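Local structure of conserved domain protein (3PNN) at residues Tyr154-Thr159 against Glu209-Ser214; Gly165-Val170 against Val182-Gly187. The protein is probably a cytoplasmic glycosyltransferase with an alpha/beta/alpha Rossmann-like fold, forming glycosidic linkages. All coordinates share one frame; numbering follows the deposited sequence.

Interaction 1 (Tyr154-Thr159 against Glu209-Ser214); sequences YRVGNT and EDAPVS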
ATOM      1  N   TYR A 154      10.725   3.188   5.003  1.00 24.35           N
ATOM      2  CA  TYR A 154      11.897   2.669   4.304  1.00 24.72           C
ATOM      3  C   TYR A 154      12.854   3.832   4.011  1.00 29.28           C
ATOM      4  O   TYR A 154      12.473   4.991   4.159  1.00 32.94           O
ATOM      5  CB  TYR A 154      11.464   1.959   3.025  1.00 25.58           C
ATOM      6  CG  TYR A 154      10.702   0.689   3.343  1.00 25.38           C
ATOM      7  CD1 TYR A 154      11.372  -0.530   3.454  1.00 27.03           C
ATOM      8  CD2 TYR A 154       9.331   0.721   3.598  1.00 25.49           C
ATOM      9  CE1 TYR A 154      10.695  -1.697   3.773  1.00 24.84           C
ATOM     10  CE2 TYR A 154       8.641  -0.443   3.930  1.00 28.89           C
ATOM     11  CZ  TYR A 154       9.328  -1.647   4.009  1.00 29.16           C
ATOM     12  OH  TYR A 154       8.650  -2.804   4.346  1.00 26.23           O
ATOM     13  N   ARG A 155      14.091   3.532   3.619  1.00 26.66           N
ATOM     14  CA  ARG A 155      15.054   4.589   3.296  1.00 30.25           C
ATOM     15  C   ARG A 155      15.107   4.782   1.779  1.00 25.93           C
ATOM     16  O   ARG A 155      15.252   3.822   1.036  1.00 29.68           O
ATOM     17  CB  ARG A 155      16.448   4.260   3.855  1.00 29.74           C
ATOM     18  CG  ARG A 155      16.546   4.341   5.395  1.00 32.92           C
ATOM     19  CD  ARG A 155      16.323   2.994   6.098  1.00 35.03           C
ATOM     20  NE  ARG A 155      16.400   3.131   7.561  1.00 35.81           N
ATOM     21  CZ  ARG A 155      17.542   3.230   8.243  1.00 37.87           C
ATOM     22  NH1 ARG A 155      18.702   3.196   7.596  1.00 35.56           N
ATOM     23  NH2 ARG A 155      17.529   3.357   9.570  1.00 32.37           N
ATOM     24  N   VAL A 156      14.976   6.027   1.329  1.00 31.01           N
ATOM     25  CA  VAL A 156      14.818   6.293  -0.102  1.00 29.68           C
ATOM     26  C   VAL A 156      15.942   5.699  -0.942  1.00 29.58           C
ATOM     27  O   VAL A 156      15.691   5.163  -2.027  1.00 32.04           O
ATOM     28  CB  VAL A 156      14.678   7.798  -0.396  1.00 31.77           C
ATOM     29  CG1 VAL A 156      15.988   8.544  -0.082  1.00 32.60           C
ATOM     30  CG2 VAL A 156      14.261   8.009  -1.860  1.00 33.80           C
ATOM     31  N   GLY A 157      17.172   5.762  -0.435  1.00 32.29           N
ATOM     32  CA  GLY A 157      18.329   5.274  -1.181  1.00 30.53           C
ATOM     33  C   GLY A 157      18.291   3.783  -1.473  1.00 34.49           C
ATOM     34  O   GLY A 157      18.977   3.292  -2.372  1.00 35.40           O
ATOM     35  N   ASN A 158      17.479   3.060  -0.709  1.00 29.97           N
ATOM     36  CA  ASN A 158      17.297   1.629  -0.910  1.00 28.51           C
ATOM     37  C   ASN A 158      16.143   1.313  -1.868  1.00 30.62           C
ATOM     38  O   ASN A 158      15.874   0.141  -2.150  1.00 34.80           O
ATOM     39  CB  ASN A 158      17.005   0.926   0.427  1.00 31.42           C
ATOM     40  CG  ASN A 158      18.168   0.990   1.402  1.00 35.43           C
ATOM     41  OD1 ASN A 158      19.340   1.000   1.007  1.00 40.56           O
ATOM     42  ND2 ASN A 158      17.847   1.024   2.686  1.00 28.87           N
ATOM     43  N   THR A 159      15.454   2.338  -2.364  1.00 30.31           N
ATOM     44  CA  THR A 159      14.237   2.109  -3.153  1.00 31.14           C
ATOM     45  C   THR A 159      14.309   2.650  -4.572  1.00 31.96           C
ATOM     46  O   THR A 159      13.279   2.805  -5.228  1.00 37.07           O
ATOM     47  CB  THR A 159      12.998   2.748  -2.481  1.00 31.50           C
ATOM     48  OG1 THR A 159      13.068   4.183  -2.597  1.00 34.44           O
ATOM     49  CG2 THR A 159      12.905   2.339  -0.991  1.00 31.94           C
ATOM     50  N   GLU A 209      20.568   9.672   1.619  1.00 35.80           N
ATOM     51  CA  GLU A 209      20.363   8.247   1.352  1.00 39.38           C
ATOM     52  C   GLU A 209      19.367   7.605   2.326  1.00 35.76           C
ATOM     53  O   GLU A 209      18.615   6.690   1.952  1.00 32.63           O
ATOM     54  CB  GLU A 209      21.693   7.491   1.405  1.00 44.70           C
ATOM     55  CG  GLU A 209      22.657   7.844   0.275  1.00 47.54           C
ATOM     56  CD  GLU A 209      22.247   7.249  -1.064  1.00 46.97           C
ATOM     57  OE1 GLU A 209      21.549   6.207  -1.083  1.00 45.96           O
ATOM     58  OE2 GLU A 209      22.637   7.822  -2.104  1.00 43.15           O
ATOM     59  N   ASP A 210      19.381   8.069   3.575  1.00 30.93           N
ATOM     60  CA  ASP A 210      18.527   7.486   4.615  1.00 34.66           C
ATOM     61  C   ASP A 210      17.216   8.243   4.850  1.00 36.22           C
ATOM     62  O   ASP A 210      16.508   7.975   5.818  1.00 33.53           O
ATOM     63  CB  ASP A 210      19.292   7.366   5.941  1.00 39.24           C
ATOM     64  CG  ASP A 210      19.717   8.717   6.497  1.00 55.21           C
ATOM     65  OD1 ASP A 210      19.523   9.746   5.808  1.00 55.93           O
ATOM     66  OD2 ASP A 210      20.242   8.751   7.632  1.00 55.10           O
ATOM     67  N   ALA A 211      16.893   9.193   3.977  1.00 32.86           N
ATOM     68  CA  ALA A 211      15.635   9.928   4.099  1.00 33.81           C
ATOM     69  C   ALA A 211      14.454   8.956   4.096  1.00 32.21           C
ATOM     70  O   ALA A 211      14.372   8.070   3.242  1.00 29.90           O
ATOM     71  CB  ALA A 211      15.492  10.928   2.952  1.00 35.73           C
ATOM     72  N   PRO A 212      13.527   9.123   5.047  1.00 31.08           N
ATOM     73  CA  PRO A 212      12.412   8.173   5.144  1.00 31.90           C
ATOM     74  C   PRO A 212      11.400   8.358   4.011  1.00 30.99           C
ATOM     75  O   PRO A 212      11.108   9.503   3.621  1.00 29.25           O
ATOM     76  CB  PRO A 212      11.746   8.532   6.477  1.00 30.55           C
ATOM     77  CG  PRO A 212      12.551   9.668   7.066  1.00 35.66           C
ATOM     78  CD  PRO A 212      13.426  10.222   6.021  1.00 31.79           C
ATOM     79  N   VAL A 213      10.873   7.249   3.494  1.00 29.51           N
ATOM     80  CA  VAL A 213       9.789   7.304   2.507  1.00 25.89           C
ATOM     81  C   VAL A 213       8.696   6.325   2.867  1.00 30.25           C
ATOM     82  O   VAL A 213       8.943   5.312   3.538  1.00 28.60           O
ATOM     83  CB  VAL A 213      10.267   7.014   1.056  1.00 29.01           C
ATOM     84  CG1 VAL A 213      11.128   8.166   0.543  1.00 30.75           C
ATOM     85  CG2 VAL A 213      11.016   5.689   0.982  1.00 28.54           C
ATOM     86  N   SER A 214       7.482   6.642   2.428  1.00 30.45           N
ATOM     87  CA  SER A 214       6.371   5.706   2.492  1.00 30.76           C
ATOM     88  C   SER A 214       6.422   4.780   1.279  1.00 30.41           C
ATOM     89  O   SER A 214       6.734   5.223   0.170  1.00 33.00           O
ATOM     90  CB  SER A 214       5.037   6.468   2.497  1.00 33.97           C
ATOM     91  OG  SER A 214       3.952   5.578   2.271  1.00 33.83           O
TER
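Tyr154 and Val213 form a hydrogen-bonded pair of an antiparallel ladder, with Tyr154 N to Val213 O at 3.1 Å and Val213 N to Tyr154 O at 2.8 Å. It lies near the end of the pairing between strands 148-155 and 212-215 in the Rossmann-like alpha/beta/alpha fold. Arg155 and Pro212 follow as a non-hydrogen-bonded pair, after which the chain coils into a 3-10 turn from Val156 on. The turn stays tied to the chain leading into strand 212-215: Val156 N meets Ala211 O at 2.9 Å, and Gly157 N reaches Glu209 O at 2.9 Å.

Val156 and Val213 carry the apolar part, their side chains crossing at about a right angle with Val156 CB 3.7 Å from Val213 CG1. The other branch of Val213, CG2, rests against Tyr154 O, while Val156 CG1 touches Ala211 CB at 3.9 Å. On the sheet face bearing Arg155 and Pro212, Arg155 lays CB and CG along the backbone of Glu209 and Asp210; its guanidinium goes on to a salt bridge with Asp268. Tyr154 likewise sends its hydroxyl off to the carbonyl of Tyr127.

Glu209 starts out pointing away, but a bend at chi2 (-74°) folds its carboxylate back, and OE1 comes within 3.4 Å of Gly157 CA. The same oxygen pairs with Arg190, whose NH1 also bonds Gly157 O, so one guanidinium links both segments. Inside the turn, Val156 O takes two donors from a single residue, Thr159 N and Thr159 OG1, the latter at 2.9 Å.

Interaction 2 (Gly165-Val170 against Val182-Gly187); sequences GVSRGV and VVERTG
The Glu184 carboxylate receives the hydroxyl of Ser167: OG donates to OE2 over 2.6 Å, on the anti lone pair of that carboxylate oxygen, the one turned away from OE1. The carboxylate also lies against the backbone of the opposing strand, with CD 3.9 Å from Arg168 C and OE1 close to Gly169 CA. Glu184 gets there with CG anti to its backbone N (chi1 -167°) and a bend at chi2 of 72°. The other flat group, the guanidinium of Arg168, has Val166 CB over the centre of one face, 3.7 Å above the plane. Its NH1 makes a weak bond to Ser167 O, and NH2 bonds Thr159 O; Trp273 adds a cation-pi contact.

The two groups stand on opposite faces of the ladder of a beta hairpin, strands 166-173 and 179-191, whose short segments meet at 159°. Arg168 with Arg185 and Val170 with Val183 are hydrogen-bonded pairs, each joined by two backbone bonds; Gly169 and Glu184 form the non-hydrogen-bonded pair between them. On the face shared by Val170 and Arg185 the two side chains cross at about a right angle, and Val170 CG2 packs on Arg185 CG at 3.7 Å. Val182 CG2 lies over the backbone of Gly169, 4.0 Å from its C atom.

The two arginines facing each other in the ladder thus turn their charges elsewhere, Arg185 to a salt bridge with Glu200 and Arg168 toward Thr159 and Trp273. Glu184 meanwhile accepts a short bond from a neutral hydroxyl, which would be expected to favour its ionised form.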
ATOM      1  N   GLY A 165      13.453   7.209 -13.055  1.00 51.12           N
ATOM      2  CA  GLY A 165      12.980   7.804 -11.822  1.00 47.10           C
ATOM      3  C   GLY A 165      11.877   7.013 -11.163  1.00 46.50           C
ATOM      4  O   GLY A 165      11.146   6.270 -11.825  1.00 43.46           O
ATOM      5  N   VAL A 166      11.754   7.167  -9.848  1.00 38.49           N
ATOM      6  CA  VAL A 166      10.661   6.552  -9.118  1.00 35.71           C
ATOM      7  C   VAL A 166       9.840   7.607  -8.390  1.00 37.18           C
ATOM      8  O   VAL A 166      10.299   8.722  -8.172  1.00 39.55           O
ATOM      9  CB  VAL A 166      11.157   5.491  -8.114  1.00 35.65           C
ATOM     10  CG1 VAL A 166      11.883   4.368  -8.856  1.00 38.64           C
ATOM     11  CG2 VAL A 166      12.069   6.121  -7.066  1.00 35.46           C
ATOM     12  N   SER A 167       8.622   7.241  -8.024  1.00 42.29           N
ATOM     13  CA  SER A 167       7.745   8.129  -7.291  1.00 45.71           C
ATOM     14  C   SER A 167       7.610   7.595  -5.870  1.00 40.48           C
ATOM     15  O   SER A 167       7.314   6.417  -5.667  1.00 36.57           O
ATOM     16  CB  SER A 167       6.386   8.208  -7.990  1.00 49.54           C
ATOM     17  OG  SER A 167       5.473   9.004  -7.262  1.00 49.40           O
ATOM     18  N   ARG A 168       7.843   8.463  -4.887  1.00 39.23           N
ATOM     19  CA  ARG A 168       7.882   8.055  -3.483  1.00 36.12           C
ATOM     20  C   ARG A 168       7.162   9.069  -2.596  1.00 37.10           C
ATOM     21  O   ARG A 168       7.230  10.270  -2.843  1.00 38.65           O
ATOM     22  CB  ARG A 168       9.339   7.927  -3.017  1.00 33.89           C
ATOM     23  CG  ARG A 168      10.160   6.909  -3.780  1.00 36.07           C
ATOM     24  CD  ARG A 168       9.763   5.499  -3.372  1.00 35.07           C
ATOM     25  NE  ARG A 168      10.449   4.459  -4.139  1.00 33.21           N
ATOM     26  CZ  ARG A 168       9.857   3.700  -5.064  1.00 41.53           C
ATOM     27  NH1 ARG A 168       8.568   3.877  -5.353  1.00 36.29           N
ATOM     28  NH2 ARG A 168      10.550   2.757  -5.700  1.00 38.28           N
ATOM     29  N   GLY A 169       6.471   8.586  -1.570  1.00 35.11           N
ATOM     30  CA  GLY A 169       5.944   9.473  -0.547  1.00 32.62           C
ATOM     31  C   GLY A 169       7.082   9.944   0.343  1.00 35.31           C
ATOM     32  O   GLY A 169       7.542   9.201   1.215  1.00 29.80           O
ATOM     33  N   VAL A 170       7.542  11.173   0.131  1.00 33.04           N
ATOM     34  CA  VAL A 170       8.668  11.696   0.903  1.00 37.15           C
ATOM     35  C   VAL A 170       8.183  12.222   2.251  1.00 35.48           C
ATOM     36  O   VAL A 170       7.287  13.068   2.316  1.00 33.91           O
ATOM     37  CB  VAL A 170       9.429  12.794   0.131  1.00 41.10           C
ATOM     38  CG1 VAL A 170      10.508  13.397   1.012  1.00 36.95           C
ATOM     39  CG2 VAL A 170      10.047  12.207  -1.137  1.00 36.84           C
ATOM     40  N   VAL A 182       3.777  14.227   4.627  1.00 36.43           N
ATOM     41  CA  VAL A 182       4.120  13.305   3.564  1.00 29.54           C
ATOM     42  C   VAL A 182       3.563  13.823   2.239  1.00 37.50           C
ATOM     43  O   VAL A 182       2.395  14.228   2.146  1.00 37.36           O
ATOM     44  CB  VAL A 182       3.637  11.864   3.882  1.00 37.59           C
ATOM     45  CG1 VAL A 182       2.137  11.844   4.181  1.00 39.57           C
ATOM     46  CG2 VAL A 182       3.985  10.918   2.752  1.00 43.59           C
ATOM     47  N   VAL A 183       4.415  13.855   1.225  1.00 35.08           N
ATOM     48  CA  VAL A 183       4.007  14.361  -0.080  1.00 39.30           C
ATOM     49  C   VAL A 183       4.618  13.519  -1.197  1.00 45.07           C
ATOM     50  O   VAL A 183       5.835  13.300  -1.237  1.00 44.02           O
ATOM     51  CB  VAL A 183       4.423  15.831  -0.278  1.00 48.49           C
ATOM     52  CG1 VAL A 183       3.805  16.724   0.803  1.00 44.36           C
ATOM     53  CG2 VAL A 183       5.936  15.950  -0.272  1.00 55.71           C
ATOM     54  N   GLU A 184       3.764  13.052  -2.104  1.00 46.24           N
ATOM     55  CA  GLU A 184       4.210  12.232  -3.226  1.00 46.40           C
ATOM     56  C   GLU A 184       5.107  13.037  -4.157  1.00 49.23           C
ATOM     57  O   GLU A 184       4.706  14.090  -4.657  1.00 51.54           O
ATOM     58  CB  GLU A 184       3.003  11.692  -4.001  1.00 46.32           C
ATOM     59  CG  GLU A 184       3.345  10.581  -4.988  1.00 52.32           C
ATOM     60  CD  GLU A 184       3.696   9.269  -4.299  1.00 56.03           C
ATOM     61  OE1 GLU A 184       3.148   8.993  -3.211  1.00 49.15           O
ATOM     62  OE2 GLU A 184       4.517   8.508  -4.853  1.00 59.54           O
ATOM     63  N   ARG A 185       6.322  12.549  -4.378  1.00 39.40           N
ATOM     64  CA  ARG A 185       7.255  13.189  -5.302  1.00 41.33           C
ATOM     65  C   ARG A 185       7.627  12.217  -6.418  1.00 49.71           C
ATOM     66  O   ARG A 185       7.980  11.066  -6.148  1.00 41.38           O
ATOM     67  CB  ARG A 185       8.530  13.616  -4.576  1.00 42.49           C
ATOM     68  CG  ARG A 185       8.300  14.551  -3.391  1.00 42.89           C
ATOM     69  CD  ARG A 185       7.692  15.881  -3.825  1.00 45.19           C
ATOM     70  NE  ARG A 185       7.648  16.825  -2.716  1.00 50.97           N
ATOM     71  CZ  ARG A 185       7.199  18.075  -2.805  1.00 63.77           C
ATOM     72  NH1 ARG A 185       6.745  18.541  -3.963  1.00 64.23           N
ATOM     73  NH2 ARG A 185       7.202  18.861  -1.732  1.00 54.96           N
ATOM     74  N   THR A 186       7.553  12.678  -7.666  1.00 49.25           N
ATOM     75  CA  THR A 186       7.912  11.841  -8.814  1.00 48.24           C
ATOM     76  C   THR A 186       9.325  12.139  -9.285  1.00 48.22           C
ATOM     77  O   THR A 186       9.898  13.173  -8.945  1.00 51.88           O
ATOM     78  CB  THR A 186       6.964  12.055 -10.021  1.00 51.65           C
ATOM     79  OG1 THR A 186       7.022  13.423 -10.439  1.00 53.20           O
ATOM     80  CG2 THR A 186       5.532  11.691  -9.669  1.00 47.62           C
ATOM     81  N   GLY A 187       9.886  11.218 -10.064  1.00 47.84           N
ATOM     82  CA  GLY A 187      11.144  11.450 -10.753  1.00 45.18           C
ATOM     83  C   GLY A 187      12.399  11.391  -9.907  1.00 49.27           C
ATOM     84  O   GLY A 187      13.437  11.936 -10.294  1.00 48.87           O
TER

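Overall arrangement
Of the strands involved, 148-155 comes first, after the N-terminal strands and helices, and leads at Val156 into the turn. The chain then forms the hairpin of strands 166-173 and 179-191, closed by interaction 2 with 11 residues between its segments. After strands 194-198 and 204-207 it returns at residues 209-214, where interaction 1 closes a larger loop of 49 residues. Interaction 2 is therefore nested inside interaction 1, their centres about 11 Å apart. Strand 212-215 joins them, lying between strands 148-155 and 166-173 and antiparallel to both; Ser214 N probably bonds Gly169 O. The turn and the hairpin also meet through a side chain of strand 166-173.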